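Local atomic coordinates of acyl-CoA thioester hydrolase ybgC (Escherichia coli K-12, PDB entry 3GRH), a protein that is a putative thioesterase of the outer membrane, a lipoprotein of the pectinesterase family that neither binds pectin nor shows pectinesterase activity. Residues Leu203-Leu208 with Val235-Val240; Arg107-Val112 with Gly129-Gly134. All blocks are in the same frame, centred on the assembly; numbering follows the deposited sequence.

Interaction 1: Leu203-Leu208 with Val235-Val240; sequences LQLQNL and VQINNV
Q206 and N238 stand side by side on one face of a parallel strand pair, pointing the same way with their amide planes 68° apart. With CG anti to the backbone N (chi1 -176°), the extended Q206 chain brings its NE2 to OD1 of N238 at 2.8 Å, but the N-H points well off the oxygen (121°) and the bond is weak. The other end of the N238 amide, ND2, bonds T271 OG1 and N272 OD1. Where both chains turn a corner, N207 and N239 sit one above the other on successive coils, amide planes nearly parallel; a water donates to N207 OD1 (2.7 Å) and more weakly accepts from N239 ND2 (3.4 Å). N207 ND2 bonds G134 O and G136 O. On the inner side, just past the corner, V240 reaches back with CG2 to L205 CB (4.1 Å), while its CG1 meets L208 CD1 at 4.0 Å. Three nearly straight backbone bonds join the strands, Q236 N to L203 O, L205 N to Q236 O and N238 N to L205 O. These are adjacent rungs of a parallel beta-helix: strand 130-134 flanks 204-206, and L205 and I237 reach inward to L228 of strand 228-230.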
# COMPACT_ATOMS: atom_id res chain seq x y z
N LEU A 203 -7.86 -10.54 -4.96
CA LEU A 203 -8.65 -9.28 -5.05
C LEU A 203 -8.14 -8.45 -6.20
O LEU A 203 -6.94 -8.29 -6.36
CB LEU A 203 -8.47 -8.50 -3.78
CG LEU A 203 -9.32 -7.22 -3.70
CD1 LEU A 203 -10.75 -7.57 -3.27
CD2 LEU A 203 -8.61 -6.26 -2.68
N GLN A 204 -9.07 -7.90 -6.98
CA GLN A 204 -8.77 -6.95 -8.01
C GLN A 204 -9.62 -5.73 -7.78
O GLN A 204 -10.80 -5.86 -7.57
CB GLN A 204 -9.12 -7.56 -9.34
CG GLN A 204 -8.19 -8.67 -9.71
CD GLN A 204 -8.52 -9.32 -11.04
OE1 GLN A 204 -9.60 -9.16 -11.65
NE2 GLN A 204 -7.58 -10.12 -11.52
N LEU A 205 -9.02 -4.55 -7.77
CA LEU A 205 -9.73 -3.24 -7.63
C LEU A 205 -9.38 -2.37 -8.82
O LEU A 205 -8.26 -2.33 -9.22
CB LEU A 205 -9.30 -2.51 -6.38
CG LEU A 205 -9.53 -3.20 -5.08
CD1 LEU A 205 -9.05 -2.35 -3.91
CD2 LEU A 205 -11.01 -3.57 -4.82
N GLN A 206 -10.38 -1.77 -9.41
CA GLN A 206 -10.16 -0.91 -10.57
C GLN A 206 -11.14 0.26 -10.59
O GLN A 206 -12.34 0.05 -10.41
CB GLN A 206 -10.25 -1.72 -11.83
CG GLN A 206 -9.94 -0.92 -13.09
CD GLN A 206 -9.72 -1.78 -14.29
OE1 GLN A 206 -10.71 -2.06 -15.07
NE2 GLN A 206 -8.49 -2.21 -14.50
N ASN A 207 -10.67 1.46 -10.96
CA ASN A 207 -11.53 2.56 -11.33
C ASN A 207 -12.46 3.01 -10.23
O ASN A 207 -13.64 3.24 -10.40
CB ASN A 207 -12.30 2.32 -12.63
CG ASN A 207 -12.86 3.60 -13.20
OD1 ASN A 207 -12.17 4.67 -13.18
ND2 ASN A 207 -14.02 3.50 -13.83
N LEU A 208 -11.90 3.22 -9.04
CA LEU A 208 -12.65 3.70 -7.90
C LEU A 208 -11.73 4.42 -6.93
O LEU A 208 -10.54 4.45 -7.12
CB LEU A 208 -13.41 2.63 -7.16
CG LEU A 208 -12.73 1.34 -6.88
CD1 LEU A 208 -11.82 1.48 -5.69
CD2 LEU A 208 -13.71 0.27 -6.68
N VAL A 235 -2.83 -9.74 -5.38
CA VAL A 235 -3.78 -8.68 -5.40
C VAL A 235 -3.37 -7.67 -6.47
O VAL A 235 -2.21 -7.37 -6.58
CB VAL A 235 -3.88 -8.04 -4.07
CG1 VAL A 235 -4.65 -6.70 -4.03
CG2 VAL A 235 -4.39 -9.05 -3.06
N GLN A 236 -4.33 -7.20 -7.25
CA GLN A 236 -4.08 -6.23 -8.31
C GLN A 236 -4.94 -5.03 -8.11
O GLN A 236 -6.14 -5.16 -7.98
CB GLN A 236 -4.33 -6.78 -9.71
CG GLN A 236 -3.43 -7.95 -10.05
CD GLN A 236 -3.89 -8.63 -11.32
OE1 GLN A 236 -3.71 -8.04 -12.40
NE2 GLN A 236 -4.44 -9.87 -11.20
N ILE A 237 -4.33 -3.86 -8.06
CA ILE A 237 -5.06 -2.58 -7.87
C ILE A 237 -4.67 -1.72 -9.05
O ILE A 237 -3.45 -1.43 -9.23
CB ILE A 237 -4.60 -1.95 -6.56
CG1 ILE A 237 -5.09 -2.82 -5.41
CG2 ILE A 237 -5.17 -0.58 -6.45
CD1 ILE A 237 -4.42 -2.52 -4.11
N ASN A 238 -5.65 -1.35 -9.90
CA ASN A 238 -5.34 -0.65 -11.14
C ASN A 238 -6.23 0.57 -11.27
O ASN A 238 -7.45 0.49 -11.13
CB ASN A 238 -5.49 -1.55 -12.36
CG ASN A 238 -5.24 -0.81 -13.62
OD1 ASN A 238 -6.15 -0.65 -14.49
ND2 ASN A 238 -4.03 -0.28 -13.74
N ASN A 239 -5.64 1.73 -11.53
CA ASN A 239 -6.43 2.98 -11.74
C ASN A 239 -7.35 3.24 -10.59
O ASN A 239 -8.55 3.42 -10.77
CB ASN A 239 -7.20 2.93 -13.04
CG ASN A 239 -7.71 4.28 -13.49
OD1 ASN A 239 -7.11 5.32 -13.17
ND2 ASN A 239 -8.86 4.27 -14.17
N VAL A 240 -6.78 3.24 -9.38
CA VAL A 240 -7.51 3.52 -8.12
C VAL A 240 -6.92 4.74 -7.49
O VAL A 240 -5.71 4.95 -7.53
CB VAL A 240 -7.51 2.27 -7.20
CG1 VAL A 240 -7.98 2.56 -5.74
CG2 VAL A 240 -8.35 1.19 -7.80
O HOH W 1 -11.61 5.66 -15.68

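Interaction 2: Arg107-Val112 with Gly129-Gly134; sequences RQYIAV and GITLYG
Y133 fits its ring against A111, whose CA sits over the middle of one ring face, 4.0 Å from the centroid in a CH-pi contact. A111 CB rests 3.7 Å from Y133 CZ, and Y109 CB closes on the ring edge at CE2. CG of Y133 lies between its backbone N and carbonyl carbon (chi1 65°), which swings the ring across to the 107-112 strand. On the same face, the side of T131 nestles against the Y109 ring, CB to CD1 3.5 Å. The opposite face is mostly aliphatic, with Q108 at its start, its NE2 bonded to A99 O and its OE1 to K102 NZ. L132 CD1 is the bump here, wedged between I110 CG2 (3.5 Å) and V112 CG2 at a tight 3.3 Å; toward the strand starts, I110 CD1 meets I130 CG2. A95, V96 and A99 of helix 92-100 cover part of this layer. At the start of the pair R107 folds over G129, whose CA lies over one guanidinium face, and NH1 donates to T131 OG1 (2.9 Å) in a bent bond, 29° out of the guanidinium plane. Five backbone bonds hold the parallel register. Side-chain polar bonds gather at the strand starts, R107 NH2 also binding G202 O and T131 OG1 meeting Q204 OE1, consistent with a tie to the next coil; farther on, side chains meet by apolar and CH-pi contact while the backbone bonds continue.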
# COMPACT_ATOMS: atom_id res chain seq x y z
N ARG A 107 -13.91 -16.57 -10.16
CA ARG A 107 -13.85 -15.13 -9.89
C ARG A 107 -15.21 -14.46 -10.07
O ARG A 107 -15.96 -14.77 -11.06
CB ARG A 107 -12.85 -14.44 -10.83
CG ARG A 107 -12.78 -13.03 -10.65
CD ARG A 107 -11.63 -12.36 -11.40
NE ARG A 107 -10.36 -12.76 -10.84
CZ ARG A 107 -9.86 -12.28 -9.69
NH1 ARG A 107 -10.50 -11.38 -8.98
NH2 ARG A 107 -8.75 -12.79 -9.23
N GLN A 108 -15.58 -13.57 -9.13
CA GLN A 108 -16.81 -12.81 -9.21
C GLN A 108 -16.55 -11.37 -9.35
O GLN A 108 -15.58 -10.89 -8.78
CB GLN A 108 -17.66 -13.05 -8.01
CG GLN A 108 -17.94 -14.47 -7.93
CD GLN A 108 -18.81 -14.79 -6.84
OE1 GLN A 108 -20.03 -14.68 -6.97
NE2 GLN A 108 -18.23 -15.24 -5.76
N TYR A 109 -17.38 -10.72 -10.15
CA TYR A 109 -17.22 -9.33 -10.51
C TYR A 109 -18.37 -8.50 -9.98
O TYR A 109 -19.53 -8.83 -10.23
CB TYR A 109 -17.20 -9.21 -12.02
CG TYR A 109 -15.99 -9.85 -12.65
CD1 TYR A 109 -14.88 -9.11 -12.91
CD2 TYR A 109 -16.02 -11.18 -13.04
CE1 TYR A 109 -13.78 -9.68 -13.47
CE2 TYR A 109 -14.89 -11.76 -13.65
CZ TYR A 109 -13.78 -10.97 -13.80
OH TYR A 109 -12.61 -11.40 -14.42
N ILE A 110 -18.02 -7.43 -9.26
CA ILE A 110 -18.97 -6.53 -8.65
C ILE A 110 -18.73 -5.17 -9.24
O ILE A 110 -17.68 -4.58 -9.07
CB ILE A 110 -18.80 -6.46 -7.12
CG1 ILE A 110 -19.01 -7.82 -6.52
CG2 ILE A 110 -19.83 -5.44 -6.53
CD1 ILE A 110 -18.54 -7.97 -5.04
N ALA A 111 -19.70 -4.69 -10.00
CA ALA A 111 -19.64 -3.33 -10.59
C ALA A 111 -20.22 -2.36 -9.62
O ALA A 111 -21.22 -2.68 -8.99
CB ALA A 111 -20.41 -3.28 -11.93
N VAL A 112 -19.62 -1.18 -9.49
CA VAL A 112 -20.12 -0.15 -8.59
C VAL A 112 -20.41 1.12 -9.43
O VAL A 112 -19.55 1.65 -10.12
CB VAL A 112 -19.14 0.18 -7.46
CG1 VAL A 112 -19.86 1.16 -6.53
CG2 VAL A 112 -18.70 -1.06 -6.67
N GLY A 129 -11.52 -15.42 -6.13
CA GLY A 129 -11.20 -13.98 -6.21
C GLY A 129 -12.42 -13.09 -6.40
O GLY A 129 -13.40 -13.47 -6.96
N ILE A 130 -12.35 -11.91 -5.82
CA ILE A 130 -13.35 -10.90 -6.02
C ILE A 130 -12.76 -9.74 -6.80
O ILE A 130 -11.67 -9.27 -6.44
CB ILE A 130 -13.84 -10.35 -4.69
CG1 ILE A 130 -14.50 -11.46 -3.90
CG2 ILE A 130 -14.88 -9.22 -4.93
CD1 ILE A 130 -15.82 -11.84 -4.43
N THR A 131 -13.46 -9.31 -7.86
CA THR A 131 -13.10 -8.06 -8.60
C THR A 131 -14.14 -7.02 -8.34
O THR A 131 -15.29 -7.24 -8.55
CB THR A 131 -12.98 -8.31 -10.08
OG1 THR A 131 -11.95 -9.30 -10.30
CG2 THR A 131 -12.62 -7.03 -10.82
N LEU A 132 -13.73 -5.86 -7.84
CA LEU A 132 -14.64 -4.74 -7.59
C LEU A 132 -14.19 -3.58 -8.45
O LEU A 132 -13.02 -3.21 -8.39
CB LEU A 132 -14.58 -4.37 -6.11
CG LEU A 132 -15.46 -3.26 -5.64
CD1 LEU A 132 -16.92 -3.68 -5.65
CD2 LEU A 132 -15.03 -2.83 -4.25
N TYR A 133 -15.09 -3.02 -9.24
CA TYR A 133 -14.71 -2.00 -10.16
C TYR A 133 -15.77 -0.95 -10.30
O TYR A 133 -16.96 -1.26 -10.24
CB TYR A 133 -14.40 -2.60 -11.50
CG TYR A 133 -15.50 -3.27 -12.26
CD1 TYR A 133 -16.20 -2.62 -13.28
CD2 TYR A 133 -15.83 -4.60 -12.00
CE1 TYR A 133 -17.17 -3.27 -13.95
CE2 TYR A 133 -16.83 -5.22 -12.65
CZ TYR A 133 -17.46 -4.58 -13.65
OH TYR A 133 -18.46 -5.18 -14.37
N GLY A 134 -15.29 0.27 -10.46
CA GLY A 134 -16.18 1.39 -10.72
C GLY A 134 -16.54 1.50 -12.14
O GLY A 134 -15.72 1.16 -13.03
O HOH W 2 -15.18 -15.63 -6.09

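From the N terminus, strand 108-112 comes first; the chain then leaves through strand 115-123 and returns as 130-134, where interaction 2 closes a coil. A longer excursion, including strand 142-146, helices 154-161 and 174-181 and strand 196-198, precedes 204-206. The chain next makes another coil through 208-212 and 228-230, which interaction 1 closes at 235-238. The two loops follow in series, neither nesting nor crossing. Because 130-134 and 204-206 are neighbours in one parallel sheet, the contacts join four consecutive strands; Q204 bridges them, its O taking L132 N. Together they stack successive turns along this wall of the beta-helix.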